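PDB 6CXT: butyryl-CoA dehydrogenase, which belongs to the acyl-CoA dehydrogenase family of flavoproteins and binds flavin-adenine dinucleotide between a helical body and a beta domain. Local coordinates for residues B[88-93]-B[119-124]; B[139-144]-B[168-173]; B[155-160]-B[210-215]; B[188-193]-B[217-222]. One frame throughout, in Å; residues are numbered along the deposited sequence.

Contact 1: B[88-93]-B[119-124]; sequences AAHTFA and KIAANA. With FAD (flavin-adenine dinucleotide), chain D.
His90, on helix 81-101, presents the edge of its imidazole to the backbone of residues 119-121, and no residue here buries more of itself against the other segment. Its ND1 accepts a hydrogen bond from Ala121 N at 2.9 Å. The bond is fairly straight (161°), with the donor tilted 16° out of the ring plane. Next to ND1 on the rim, CE1 sits 3.2 Å from Lys119 O. With CG anti to the backbone N (chi1 156°), the ring reaches out from the helix flank to the chain just before and at the start of strand 121-124. Its rotation is fixed from both nitrogens, since NE2 bonds to Leu114 O, while Trp38 and Phe47 pack edge-to-face with the ring. In the acyl-CoA dehydrogenase fold this is where the N-terminal helical domain meets the first strand of the middle beta domain, beside the flavin. One helical turn on, Ala93 points its methyl at Asn123, CB to CB 3.7 Å, and the same methyl lies 3.7 Å from Asn123 OD1. Asn123 is thus backed by the helix while its polar groups serve two ligands: its backbone O accepts from FAD N3 at 2.9 Å, and OD1 is hydrogen-bonded to the bound FK4. Ala121, the third large contributor, brings its CB within 4.0 Å of His90 ND1, close beside the hydrogen bond made by its own N.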
# COMPACT_ATOMS: atom_id res chain seq x y z
N ALA B 88 -27.97 -2.50 -14.31
CA ALA B 88 -27.53 -1.12 -14.24
C ALA B 88 -26.91 -0.66 -15.54
O ALA B 88 -27.02 0.51 -15.90
CB ALA B 88 -26.56 -0.93 -13.03
N ALA B 89 -26.31 -1.59 -16.28
CA ALA B 89 -25.71 -1.29 -17.56
C ALA B 89 -26.88 -0.87 -18.50
O ALA B 89 -26.83 0.14 -19.15
CB ALA B 89 -25.04 -2.53 -18.12
N HIS B 90 -27.92 -1.68 -18.49
CA HIS B 90 -29.12 -1.42 -19.27
C HIS B 90 -29.74 -0.05 -18.91
O HIS B 90 -30.08 0.76 -19.81
CB HIS B 90 -30.07 -2.58 -18.95
CG HIS B 90 -31.52 -2.28 -19.16
ND1 HIS B 90 -32.22 -2.75 -20.26
CD2 HIS B 90 -32.43 -1.65 -18.38
CE1 HIS B 90 -33.50 -2.43 -20.14
NE2 HIS B 90 -33.66 -1.76 -19.02
N THR B 91 -29.90 0.21 -17.62
CA THR B 91 -30.54 1.46 -17.19
C THR B 91 -29.67 2.69 -17.42
O THR B 91 -30.16 3.68 -17.97
CB THR B 91 -30.94 1.40 -15.72
OG1 THR B 91 -31.89 0.36 -15.56
CG2 THR B 91 -31.58 2.74 -15.23
N PHE B 92 -28.39 2.66 -17.01
CA PHE B 92 -27.63 3.89 -16.96
C PHE B 92 -26.88 4.16 -18.23
O PHE B 92 -26.68 5.33 -18.60
CB PHE B 92 -26.75 3.95 -15.68
CG PHE B 92 -27.62 3.97 -14.45
CD1 PHE B 92 -28.30 5.15 -14.10
CD2 PHE B 92 -27.83 2.84 -13.71
CE1 PHE B 92 -29.16 5.19 -13.04
CE2 PHE B 92 -28.70 2.87 -12.63
CZ PHE B 92 -29.37 4.05 -12.28
N ALA B 93 -26.41 3.11 -18.90
CA ALA B 93 -25.72 3.34 -20.15
C ALA B 93 -26.68 3.39 -21.38
O ALA B 93 -26.25 3.79 -22.47
CB ALA B 93 -24.57 2.34 -20.39
N LYS B 119 -37.95 -5.29 -22.36
CA LYS B 119 -36.96 -5.26 -23.37
C LYS B 119 -35.66 -4.89 -22.62
O LYS B 119 -35.68 -4.21 -21.63
CB LYS B 119 -37.33 -4.37 -24.51
CG LYS B 119 -38.42 -5.01 -25.36
CD LYS B 119 -38.44 -4.50 -26.76
CE LYS B 119 -39.66 -4.97 -27.53
NZ LYS B 119 -39.88 -4.06 -28.67
N ILE B 120 -34.56 -5.36 -23.14
CA ILE B 120 -33.23 -5.22 -22.50
C ILE B 120 -32.33 -4.47 -23.50
O ILE B 120 -32.33 -4.77 -24.70
CB ILE B 120 -32.61 -6.62 -22.21
CG1 ILE B 120 -33.58 -7.43 -21.35
CG2 ILE B 120 -31.17 -6.50 -21.64
CD1 ILE B 120 -33.05 -8.76 -20.80
N ALA B 121 -31.52 -3.52 -22.99
CA ALA B 121 -30.60 -2.77 -23.82
C ALA B 121 -29.17 -3.06 -23.39
O ALA B 121 -28.92 -3.46 -22.23
CB ALA B 121 -30.88 -1.28 -23.75
N ALA B 122 -28.27 -2.95 -24.36
CA ALA B 122 -26.87 -3.18 -24.18
C ALA B 122 -26.18 -1.96 -24.73
O ALA B 122 -26.59 -1.40 -25.75
CB ALA B 122 -26.45 -4.43 -24.97
N ASN B 123 -25.06 -1.60 -24.13
CA ASN B 123 -24.22 -0.49 -24.53
C ASN B 123 -23.04 -1.02 -25.36
O ASN B 123 -22.35 -1.90 -24.91
CB ASN B 123 -23.74 0.20 -23.25
CG ASN B 123 -22.88 1.39 -23.51
OD1 ASN B 123 -21.89 1.59 -22.83
ND2 ASN B 123 -23.26 2.18 -24.44
N ALA B 124 -22.76 -0.46 -26.53
CA ALA B 124 -21.72 -1.02 -27.37
C ALA B 124 -20.78 0.03 -27.94
O ALA B 124 -21.10 0.68 -28.96
CB ALA B 124 -22.32 -1.89 -28.48
PA FAD D . -6.87 -1.29 -22.83
O1A FAD D . -7.58 0.02 -23.10
O2A FAD D . -6.12 -2.10 -23.87
O5B FAD D . -5.93 -1.07 -21.52
C5B FAD D . -4.95 -2.05 -21.09
C4B FAD D . -4.16 -1.36 -19.96
O4B FAD D . -3.56 -0.14 -20.46
C3B FAD D . -5.07 -0.97 -18.81
O3B FAD D . -4.25 -1.11 -17.64
C2B FAD D . -5.31 0.54 -19.05
O2B FAD D . -5.70 1.27 -17.86
C1B FAD D . -3.95 0.97 -19.67
N9A FAD D . -4.15 2.23 -20.43
C8A FAD D . -4.80 2.38 -21.62
N7A FAD D . -4.87 3.72 -21.94
C5A FAD D . -4.28 4.42 -20.94
C6A FAD D . -3.99 5.85 -20.62
N6A FAD D . -4.39 6.87 -21.45
N1A FAD D . -3.34 6.11 -19.45
C2A FAD D . -2.94 5.13 -18.57
N3A FAD D . -3.16 3.82 -18.82
C4A FAD D . -3.81 3.42 -19.94
N1 FAD D . -17.50 -2.13 -23.20
C2 FAD D . -18.67 -1.72 -23.82
O2 FAD D . -18.53 -0.99 -24.84
N3 FAD D . -19.91 -2.08 -23.39
C4 FAD D . -20.08 -2.92 -22.35
O4 FAD D . -21.21 -3.24 -21.99
C4X FAD D . -18.85 -3.42 -21.63
N5 FAD D . -18.91 -4.28 -20.60
C5X FAD D . -17.80 -4.79 -19.99
C6 FAD D . -17.97 -5.70 -18.92
C7 FAD D . -16.83 -6.25 -18.29
C7M FAD D . -17.02 -7.24 -17.18
C8 FAD D . -15.48 -5.87 -18.74
C8M FAD D . -14.27 -6.44 -18.07
C9 FAD D . -15.30 -4.94 -19.78
C9A FAD D . -16.43 -4.39 -20.42
N10 FAD D . -16.32 -3.46 -21.50
C10 FAD D . -17.52 -2.97 -22.13
C1' FAD D . -15.02 -3.04 -22.02
C2' FAD D . -14.38 -2.06 -21.01
O2' FAD D . -15.02 -0.77 -20.98
C3' FAD D . -12.89 -1.99 -21.30
O3' FAD D . -12.36 -3.29 -20.98
C4' FAD D . -12.08 -0.85 -20.67
O4' FAD D . -12.48 0.44 -21.26
C5' FAD D . -10.57 -1.04 -20.91
O5' FAD D . -10.37 -1.27 -22.31
P FAD D . -9.48 -2.49 -22.76
O1P FAD D . -9.36 -2.50 -24.29
O2P FAD D . -9.94 -3.81 -22.16
O3P FAD D . -8.00 -2.25 -22.19

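Contact 2: B[139-144]-B[168-173]; sequences TTAQKE and VYATTN
The methyls of Thr139, Ala141, Ala170 and Thr172 come together where the two strands meet. Ala170 CB lies between two of them, 3.9 Å from Thr139 CG2 and 4.0 Å from Ala141 CB. In Thr139 a chi1 of -60° sets OG1 anti to the carbonyl carbon and leaves CG2 anti to the backbone N, which places the methyl there; the hydroxyl is bonded to Glu127. Ala141 CB also meets Thr172 CG2, at 3.7 Å. That threonine methyl rests against the carbonyl oxygen of Ala141 as well, while the hydroxyl of Thr172 turns away to Glu228 and Thr182. The strands run at 71° to each other, so their backbones stay paired only briefly, in a single bridge between Thr140 and Thr171. Strand 140-144 is an edge of one sheet of the middle domain and strand 165-171 lies within the other; the bridge joins the two sheets of this beta domain at a corner. Thr171 accounts for both direct bonds. Its N donates to Thr139 O at 2.7 Å, and its O accepts from Ala141 N at 3.0 Å, the donor standing above the carbonyl plane, 44° out of it. The CA of Thr140 also approaches Thr171 O, at 3.4 Å, in a CA-H...O contact. Past the bridge the chains separate, and a water bonded to Ala141 O lies 2.6 Å from Thr172 O.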
# COMPACT_ATOMS: atom_id res chain seq x y z
N THR B 139 -15.96 1.17 -36.17
CA THR B 139 -17.37 1.02 -36.54
C THR B 139 -17.81 2.33 -37.22
O THR B 139 -17.63 3.41 -36.67
CB THR B 139 -18.25 0.70 -35.33
OG1 THR B 139 -17.79 -0.55 -34.75
CG2 THR B 139 -19.77 0.53 -35.76
N THR B 140 -18.37 2.21 -38.44
CA THR B 140 -18.78 3.40 -39.24
C THR B 140 -20.29 3.46 -39.40
O THR B 140 -20.96 2.42 -39.32
CB THR B 140 -18.17 3.38 -40.63
OG1 THR B 140 -18.56 2.17 -41.27
CG2 THR B 140 -16.66 3.42 -40.54
N ALA B 141 -20.83 4.67 -39.58
CA ALA B 141 -22.21 4.80 -39.95
C ALA B 141 -22.26 5.73 -41.18
O ALA B 141 -21.80 6.85 -41.09
CB ALA B 141 -23.04 5.37 -38.82
N GLN B 142 -22.80 5.24 -42.30
CA GLN B 142 -22.90 6.02 -43.56
C GLN B 142 -24.38 6.44 -43.78
O GLN B 142 -25.30 5.61 -43.70
CB GLN B 142 -22.37 5.20 -44.72
CG GLN B 142 -22.27 5.93 -46.06
CD GLN B 142 -21.16 7.00 -46.11
OE1 GLN B 142 -21.12 7.94 -45.30
NE2 GLN B 142 -20.26 6.86 -47.08
N LYS B 143 -24.60 7.74 -43.97
CA LYS B 143 -25.94 8.28 -44.27
C LYS B 143 -26.31 7.84 -45.69
O LYS B 143 -25.45 7.87 -46.59
CB LYS B 143 -25.93 9.80 -44.22
CG LYS B 143 -27.31 10.42 -44.09
CD LYS B 143 -27.20 11.92 -43.81
CE LYS B 143 -28.56 12.60 -43.70
NZ LYS B 143 -29.31 12.15 -42.48
N GLU B 144 -27.54 7.38 -45.85
CA GLU B 144 -28.11 7.05 -47.17
C GLU B 144 -29.56 7.42 -47.11
O GLU B 144 -30.39 6.68 -46.56
CB GLU B 144 -27.91 5.59 -47.53
CG GLU B 144 -26.67 5.39 -48.38
CD GLU B 144 -26.11 3.98 -48.34
OE1 GLU B 144 -26.87 3.00 -48.49
OE2 GLU B 144 -24.88 3.85 -48.16
N VAL B 168 -25.14 2.05 -29.92
CA VAL B 168 -23.92 1.76 -30.66
C VAL B 168 -23.32 3.11 -30.99
O VAL B 168 -24.07 4.02 -31.35
CB VAL B 168 -24.25 1.00 -31.95
CG1 VAL B 168 -23.02 0.74 -32.80
CG2 VAL B 168 -24.94 -0.30 -31.59
N TYR B 169 -22.00 3.23 -30.84
CA TYR B 169 -21.28 4.48 -31.08
C TYR B 169 -20.43 4.21 -32.30
O TYR B 169 -19.70 3.21 -32.35
CB TYR B 169 -20.45 4.91 -29.79
CG TYR B 169 -21.35 5.31 -28.66
CD1 TYR B 169 -21.86 4.36 -27.75
CD2 TYR B 169 -21.69 6.62 -28.45
CE1 TYR B 169 -22.73 4.72 -26.75
CE2 TYR B 169 -22.54 7.00 -27.43
CZ TYR B 169 -23.04 6.05 -26.57
OH TYR B 169 -23.88 6.45 -25.57
N ALA B 170 -20.55 5.07 -33.33
CA ALA B 170 -19.96 4.76 -34.64
C ALA B 170 -19.33 6.04 -35.22
O ALA B 170 -19.76 7.12 -34.88
CB ALA B 170 -21.03 4.22 -35.60
N THR B 171 -18.30 5.90 -36.05
CA THR B 171 -17.73 7.09 -36.71
C THR B 171 -18.61 7.52 -37.91
O THR B 171 -18.78 6.73 -38.85
CB THR B 171 -16.31 6.79 -37.17
OG1 THR B 171 -15.56 6.39 -36.01
CG2 THR B 171 -15.64 8.08 -37.78
N THR B 172 -19.16 8.72 -37.83
CA THR B 172 -19.83 9.34 -38.97
C THR B 172 -18.96 10.29 -39.83
O THR B 172 -19.30 10.52 -41.02
CB THR B 172 -21.14 9.99 -38.59
OG1 THR B 172 -20.96 10.80 -37.42
CG2 THR B 172 -22.22 8.92 -38.35
N ASN B 173 -17.83 10.79 -39.29
CA ASN B 173 -16.93 11.69 -40.06
C ASN B 173 -15.53 11.68 -39.44
O ASN B 173 -15.30 12.34 -38.43
CB ASN B 173 -17.54 13.11 -40.14
CG ASN B 173 -16.77 14.08 -41.09
OD1 ASN B 173 -17.38 14.99 -41.65
ND2 ASN B 173 -15.47 13.92 -41.22
O HOH W 1 -20.99 9.11 -42.36

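Contact 3: B[155-160]-B[210-215]. With FAD (flavin-adenine dinucleotide), chain D.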
# COMPACT_ATOMS: atom_id res chain seq x y z
N SER B 155 -16.65 -5.28 -29.14
CA SER B 155 -15.96 -6.49 -28.67
C SER B 155 -16.38 -7.04 -27.25
O SER B 155 -16.25 -8.28 -26.99
CB SER B 155 -14.46 -6.28 -28.79
OG SER B 155 -14.23 -5.14 -27.96
N TYR B 156 -16.91 -6.18 -26.40
CA TYR B 156 -17.22 -6.59 -24.99
C TYR B 156 -18.54 -5.96 -24.65
O TYR B 156 -18.61 -4.94 -23.96
CB TYR B 156 -16.17 -6.04 -24.02
CG TYR B 156 -14.81 -6.56 -24.31
CD1 TYR B 156 -14.53 -7.94 -24.15
CD2 TYR B 156 -13.80 -5.72 -24.76
CE1 TYR B 156 -13.29 -8.44 -24.45
CE2 TYR B 156 -12.53 -6.22 -25.07
CZ TYR B 156 -12.29 -7.58 -24.88
OH TYR B 156 -11.09 -8.16 -25.16
N VAL B 157 -19.63 -6.53 -25.16
CA VAL B 157 -20.92 -5.94 -24.92
C VAL B 157 -21.63 -6.66 -23.78
O VAL B 157 -22.04 -7.83 -23.94
CB VAL B 157 -21.74 -6.01 -26.25
CG1 VAL B 157 -23.07 -5.32 -26.06
CG2 VAL B 157 -20.92 -5.28 -27.36
N THR B 158 -21.82 -5.95 -22.64
CA THR B 158 -22.58 -6.49 -21.55
C THR B 158 -24.06 -6.58 -21.99
O THR B 158 -24.59 -5.62 -22.60
CB THR B 158 -22.40 -5.60 -20.30
OG1 THR B 158 -21.06 -5.79 -19.80
CG2 THR B 158 -23.39 -5.99 -19.20
N ASN B 159 -24.70 -7.72 -21.71
CA ASN B 159 -26.04 -7.99 -22.19
C ASN B 159 -26.09 -8.26 -23.71
O ASN B 159 -27.20 -8.27 -24.26
CB ASN B 159 -27.04 -6.85 -21.86
CG ASN B 159 -27.13 -6.57 -20.37
OD1 ASN B 159 -26.79 -7.43 -19.55
ND2 ASN B 159 -27.58 -5.38 -20.02
N GLY B 160 -24.95 -8.45 -24.35
CA GLY B 160 -24.90 -8.67 -25.82
C GLY B 160 -25.90 -9.73 -26.29
O GLY B 160 -26.71 -9.48 -27.26
N ASN B 210 -20.42 -10.23 -24.62
CA ASN B 210 -20.36 -10.83 -25.95
C ASN B 210 -19.71 -9.93 -26.99
O ASN B 210 -19.81 -8.71 -26.94
CB ASN B 210 -21.83 -11.04 -26.48
CG ASN B 210 -22.71 -11.75 -25.50
OD1 ASN B 210 -23.31 -11.12 -24.64
ND2 ASN B 210 -22.83 -13.08 -25.64
N GLN B 211 -19.16 -10.58 -28.00
CA GLN B 211 -18.80 -9.88 -29.24
C GLN B 211 -20.11 -9.70 -30.07
O GLN B 211 -20.94 -10.63 -30.14
CB GLN B 211 -17.81 -10.76 -30.00
CG GLN B 211 -17.14 -10.04 -31.14
CD GLN B 211 -15.84 -10.70 -31.47
OE1 GLN B 211 -15.81 -11.88 -31.85
NE2 GLN B 211 -14.75 -9.97 -31.30
N VAL B 212 -20.26 -8.51 -30.66
CA VAL B 212 -21.44 -8.22 -31.50
C VAL B 212 -20.88 -7.62 -32.77
O VAL B 212 -20.02 -6.71 -32.69
CB VAL B 212 -22.45 -7.25 -30.86
CG1 VAL B 212 -23.69 -7.10 -31.79
CG2 VAL B 212 -22.92 -7.72 -29.46
N PHE B 213 -21.29 -8.17 -33.93
CA PHE B 213 -20.84 -7.65 -35.25
C PHE B 213 -22.05 -7.01 -35.99
O PHE B 213 -23.18 -7.52 -35.91
CB PHE B 213 -20.11 -8.71 -36.10
CG PHE B 213 -19.33 -8.10 -37.26
CD1 PHE B 213 -18.00 -7.63 -37.08
CD2 PHE B 213 -19.92 -7.93 -38.56
CE1 PHE B 213 -17.30 -7.03 -38.14
CE2 PHE B 213 -19.20 -7.32 -39.61
CZ PHE B 213 -17.90 -6.87 -39.40
N PHE B 214 -21.80 -5.88 -36.64
CA PHE B 214 -22.84 -5.16 -37.39
C PHE B 214 -22.35 -5.19 -38.82
O PHE B 214 -21.34 -4.56 -39.18
CB PHE B 214 -23.00 -3.76 -36.85
CG PHE B 214 -23.46 -3.71 -35.42
CD1 PHE B 214 -24.82 -3.78 -35.09
CD2 PHE B 214 -22.52 -3.60 -34.37
CE1 PHE B 214 -25.28 -3.72 -33.78
CE2 PHE B 214 -22.98 -3.55 -33.04
CZ PHE B 214 -24.34 -3.62 -32.73
N ASP B 215 -22.99 -6.04 -39.62
CA ASP B 215 -22.61 -6.24 -41.02
C ASP B 215 -23.64 -5.50 -41.87
O ASP B 215 -24.76 -6.03 -42.11
CB ASP B 215 -22.60 -7.74 -41.34
CG ASP B 215 -22.35 -8.06 -42.82
OD1 ASP B 215 -21.90 -7.21 -43.58
OD2 ASP B 215 -22.60 -9.21 -43.21
PA FAD D . -6.87 -1.29 -22.83
O1A FAD D . -7.58 0.02 -23.10
O2A FAD D . -6.12 -2.10 -23.87
O5B FAD D . -5.93 -1.07 -21.52
C5B FAD D . -4.95 -2.05 -21.09
C4B FAD D . -4.16 -1.36 -19.96
O4B FAD D . -3.56 -0.14 -20.46
C3B FAD D . -5.07 -0.97 -18.81
O3B FAD D . -4.25 -1.11 -17.64
C2B FAD D . -5.31 0.54 -19.05
O2B FAD D . -5.70 1.27 -17.86
C1B FAD D . -3.95 0.97 -19.67
N9A FAD D . -4.15 2.23 -20.43
C8A FAD D . -4.80 2.38 -21.62
N7A FAD D . -4.87 3.72 -21.94
C5A FAD D . -4.28 4.42 -20.94
C6A FAD D . -3.99 5.85 -20.62
N6A FAD D . -4.39 6.87 -21.45
N1A FAD D . -3.34 6.11 -19.45
C2A FAD D . -2.94 5.13 -18.57
N3A FAD D . -3.16 3.82 -18.82
C4A FAD D . -3.81 3.42 -19.94
N1 FAD D . -17.50 -2.13 -23.20
C2 FAD D . -18.67 -1.72 -23.82
O2 FAD D . -18.53 -0.99 -24.84
N3 FAD D . -19.91 -2.08 -23.39
C4 FAD D . -20.08 -2.92 -22.35
O4 FAD D . -21.21 -3.24 -21.99
C4X FAD D . -18.85 -3.42 -21.63
N5 FAD D . -18.91 -4.28 -20.60
C5X FAD D . -17.80 -4.79 -19.99
C6 FAD D . -17.97 -5.70 -18.92
C7 FAD D . -16.83 -6.25 -18.29
C7M FAD D . -17.02 -7.24 -17.18
C8 FAD D . -15.48 -5.87 -18.74
C8M FAD D . -14.27 -6.44 -18.07
C9 FAD D . -15.30 -4.94 -19.78
C9A FAD D . -16.43 -4.39 -20.42
N10 FAD D . -16.32 -3.46 -21.50
C10 FAD D . -17.52 -2.97 -22.13
C1' FAD D . -15.02 -3.04 -22.02
C2' FAD D . -14.38 -2.06 -21.01
O2' FAD D . -15.02 -0.77 -20.98
C3' FAD D . -12.89 -1.99 -21.30
O3' FAD D . -12.36 -3.29 -20.98
C4' FAD D . -12.08 -0.85 -20.67
O4' FAD D . -12.48 0.44 -21.26
C5' FAD D . -10.57 -1.04 -20.91
O5' FAD D . -10.37 -1.27 -22.31
P FAD D . -9.48 -2.49 -22.76
O1P FAD D . -9.36 -2.50 -24.29
O2P FAD D . -9.94 -3.81 -22.16
O3P FAD D . -8.00 -2.25 -22.19
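Asn210 and Val157 form an antiparallel hydrogen-bonded pair in the middle-domain beta sheet of the acyl-CoA dehydrogenase fold, where strand 147-158 ends beside the flavin in a type II turn from Val157 to Gly160. Val157 N donates to Asn210 O at 2.8 Å, and Asn210 N returns a bond to Val157 O. That carbonyl oxygen also takes the turn's own bond from Gly160 N, the two donors reaching it from opposite faces of its plane.

The side chain of Asn210 follows the turn. Its CB lies 3.9 Å from Gly160 CA. With CG anti to the carbonyl carbon (chi1 -51°), the amide carries on alongside the glycine, CG still facing the CA and C of Gly160. At the tip OD1 lies 3.1 Å from Gly160 N, at an angle too poor for a hydrogen bond, and close to Gly160 CA. It has a weak hydrogen bond from Ser161 N, whereas ND2 turns to Asp198 and Gly196 O. Next to the pair, Val157 CG2 meets Val212 CG2 at 3.8 Å, the two side chains crossing at about a right angle.

Beyond Val157 the strand turns to the isoalloxazine. Thr158 N donates to FAD O4 at 2.9 Å, and Thr158 OG1, anti to the carbonyl carbon (chi1 -72°), donates to FAD N5 at 2.7 Å.

Contact 4: B[188-193]-B[217-222]; sequences RNTPGI and CTIHKD
Cys217 fits its thiol against the bend of a type II beta turn, Thr190 to Ile193, that leads into edge strand 193-195 of the middle-domain sheet; Cys217 itself lies on the neighbouring strand 209-220. The turn's own bond, Ile193 N to Thr190 O, is weak at 3.3 Å, and Gly192 has a positive phi of 110°, as expected at the third position of such a turn. The close part of the contact is gathered round the sulfur. SG is 3.5 Å from Gly192 C and 3.8 Å from Ile193 CG1, lying alongside the turn's backbone with the isoleucine branch next to it. It gets there with SG anti to the carbonyl carbon (chi1 -72°).

Thr190 fills the other half of the packed side. Its CG2, anti to the backbone N, touches Cys217 CB at 3.7 Å and Thr218 O at 3.6 Å. Thr190 OG1 lies 4.0 Å from Ile219 CG2 and bonds back to Pro187 O, so the methyl faces strand 217-220 while the polar branch is tied within its own loop.

Toward solvent the contact thins out. Pro191 and Thr218 are exposed, and they give little surface to the facing segment. A water links the two segments at this side, accepting from Thr218 N and donating to Pro191 O at 2.8 Å.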
# COMPACT_ATOMS: atom_id res chain seq x y z
N ARG B 188 -32.29 -5.22 -32.16
CA ARG B 188 -31.75 -6.56 -32.33
C ARG B 188 -32.20 -7.23 -33.64
O ARG B 188 -31.43 -7.88 -34.22
CB ARG B 188 -32.12 -7.43 -31.13
CG ARG B 188 -31.55 -8.83 -31.10
CD ARG B 188 -30.06 -8.92 -31.25
NE ARG B 188 -29.54 -10.24 -31.03
CZ ARG B 188 -29.39 -10.82 -29.86
NH1 ARG B 188 -29.74 -10.20 -28.77
NH2 ARG B 188 -28.89 -12.03 -29.79
N ASN B 189 -33.43 -7.04 -34.06
CA ASN B 189 -33.94 -7.64 -35.29
C ASN B 189 -33.41 -7.03 -36.61
O ASN B 189 -33.78 -7.45 -37.66
CB ASN B 189 -35.47 -7.74 -35.26
CG ASN B 189 -35.97 -8.64 -34.14
OD1 ASN B 189 -35.19 -9.29 -33.50
ND2 ASN B 189 -37.26 -8.66 -33.91
N THR B 190 -32.55 -6.05 -36.53
CA THR B 190 -31.92 -5.44 -37.73
C THR B 190 -31.07 -6.52 -38.43
O THR B 190 -30.08 -7.05 -37.85
CB THR B 190 -31.04 -4.21 -37.36
OG1 THR B 190 -31.80 -3.29 -36.58
CG2 THR B 190 -30.44 -3.55 -38.61
N PRO B 191 -31.42 -6.87 -39.72
CA PRO B 191 -30.56 -7.77 -40.42
C PRO B 191 -29.13 -7.32 -40.46
O PRO B 191 -28.82 -6.15 -40.71
CB PRO B 191 -31.16 -7.79 -41.86
CG PRO B 191 -32.61 -7.60 -41.59
CD PRO B 191 -32.58 -6.49 -40.55
N GLY B 192 -28.24 -8.28 -40.23
CA GLY B 192 -26.81 -8.00 -40.29
C GLY B 192 -26.12 -8.05 -38.89
O GLY B 192 -24.89 -8.06 -38.81
N ILE B 193 -26.91 -8.09 -37.82
CA ILE B 193 -26.38 -8.34 -36.44
C ILE B 193 -26.07 -9.84 -36.21
O ILE B 193 -26.91 -10.71 -36.47
CB ILE B 193 -27.33 -7.84 -35.34
CG1 ILE B 193 -27.51 -6.34 -35.47
CG2 ILE B 193 -26.81 -8.25 -33.92
CD1 ILE B 193 -28.63 -5.84 -34.58
N CYS B 217 -25.75 -2.94 -41.37
CA CYS B 217 -27.02 -2.87 -40.72
C CYS B 217 -27.60 -1.55 -41.14
O CYS B 217 -26.97 -0.50 -40.91
CB CYS B 217 -26.86 -2.89 -39.17
SG CYS B 217 -26.37 -4.54 -38.64
N THR B 218 -28.82 -1.60 -41.69
CA THR B 218 -29.56 -0.40 -42.05
C THR B 218 -30.55 0.00 -41.04
O THR B 218 -31.47 -0.75 -40.68
CB THR B 218 -30.22 -0.62 -43.46
OG1 THR B 218 -29.13 -0.81 -44.35
CG2 THR B 218 -31.04 0.59 -43.86
N ILE B 219 -30.42 1.23 -40.55
CA ILE B 219 -31.44 1.69 -39.62
C ILE B 219 -31.96 3.09 -40.01
O ILE B 219 -31.20 3.91 -40.55
CB ILE B 219 -30.92 1.76 -38.15
CG1 ILE B 219 -29.69 2.67 -38.10
CG2 ILE B 219 -30.51 0.36 -37.61
CD1 ILE B 219 -29.28 2.98 -36.68
N HIS B 220 -33.20 3.35 -39.65
CA HIS B 220 -33.80 4.63 -39.94
C HIS B 220 -33.14 5.70 -39.08
O HIS B 220 -32.77 5.44 -37.93
CB HIS B 220 -35.29 4.61 -39.66
CG HIS B 220 -36.00 5.81 -40.21
ND1 HIS B 220 -36.38 6.87 -39.43
CD2 HIS B 220 -36.33 6.14 -41.48
CE1 HIS B 220 -36.94 7.80 -40.19
NE2 HIS B 220 -36.92 7.38 -41.44
N LYS B 221 -32.98 6.89 -39.64
CA LYS B 221 -32.36 8.01 -38.93
C LYS B 221 -33.05 8.39 -37.63
O LYS B 221 -32.38 8.93 -36.76
CB LYS B 221 -32.24 9.24 -39.84
CG LYS B 221 -33.58 9.90 -40.11
CD LYS B 221 -33.41 11.14 -40.96
CE LYS B 221 -34.78 11.74 -41.28
NZ LYS B 221 -34.59 12.90 -42.19
N ASP B 222 -34.34 8.09 -37.45
CA ASP B 222 -35.00 8.39 -36.18
C ASP B 222 -34.42 7.55 -35.01
O ASP B 222 -34.77 7.79 -33.87
CB ASP B 222 -36.50 8.12 -36.24
CG ASP B 222 -37.25 9.06 -37.21
OD1 ASP B 222 -36.66 10.04 -37.77
OD2 ASP B 222 -38.46 8.81 -37.43
O HOH W 2 -30.02 -4.19 -42.26

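How the contacts relate
Contact 1 lies nearest the centre of the chain and contacts 2 and 4 at the far end of the beta domain; contact 3 falls between. Contacts 1 and 3 both hold FAD, and some of their polar groups bond to ligands, as Asn123 and Thr158 do. They meet through Ala121 O and Asn159 ND2, which is also bonded to Ala86 O. Contact 2, buried, combines a short backbone bridge with methyl packing, whereas contact 4, partly open, has thiol and methyl packing with no clear direct hydrogen bond; each has a bridging water. Contacts 3 and 4 share strand 209-220. Tyr169 N of contact 2 pairs with Ala124 O of contact 1 in the sheet of strands 121-124 and 165-171.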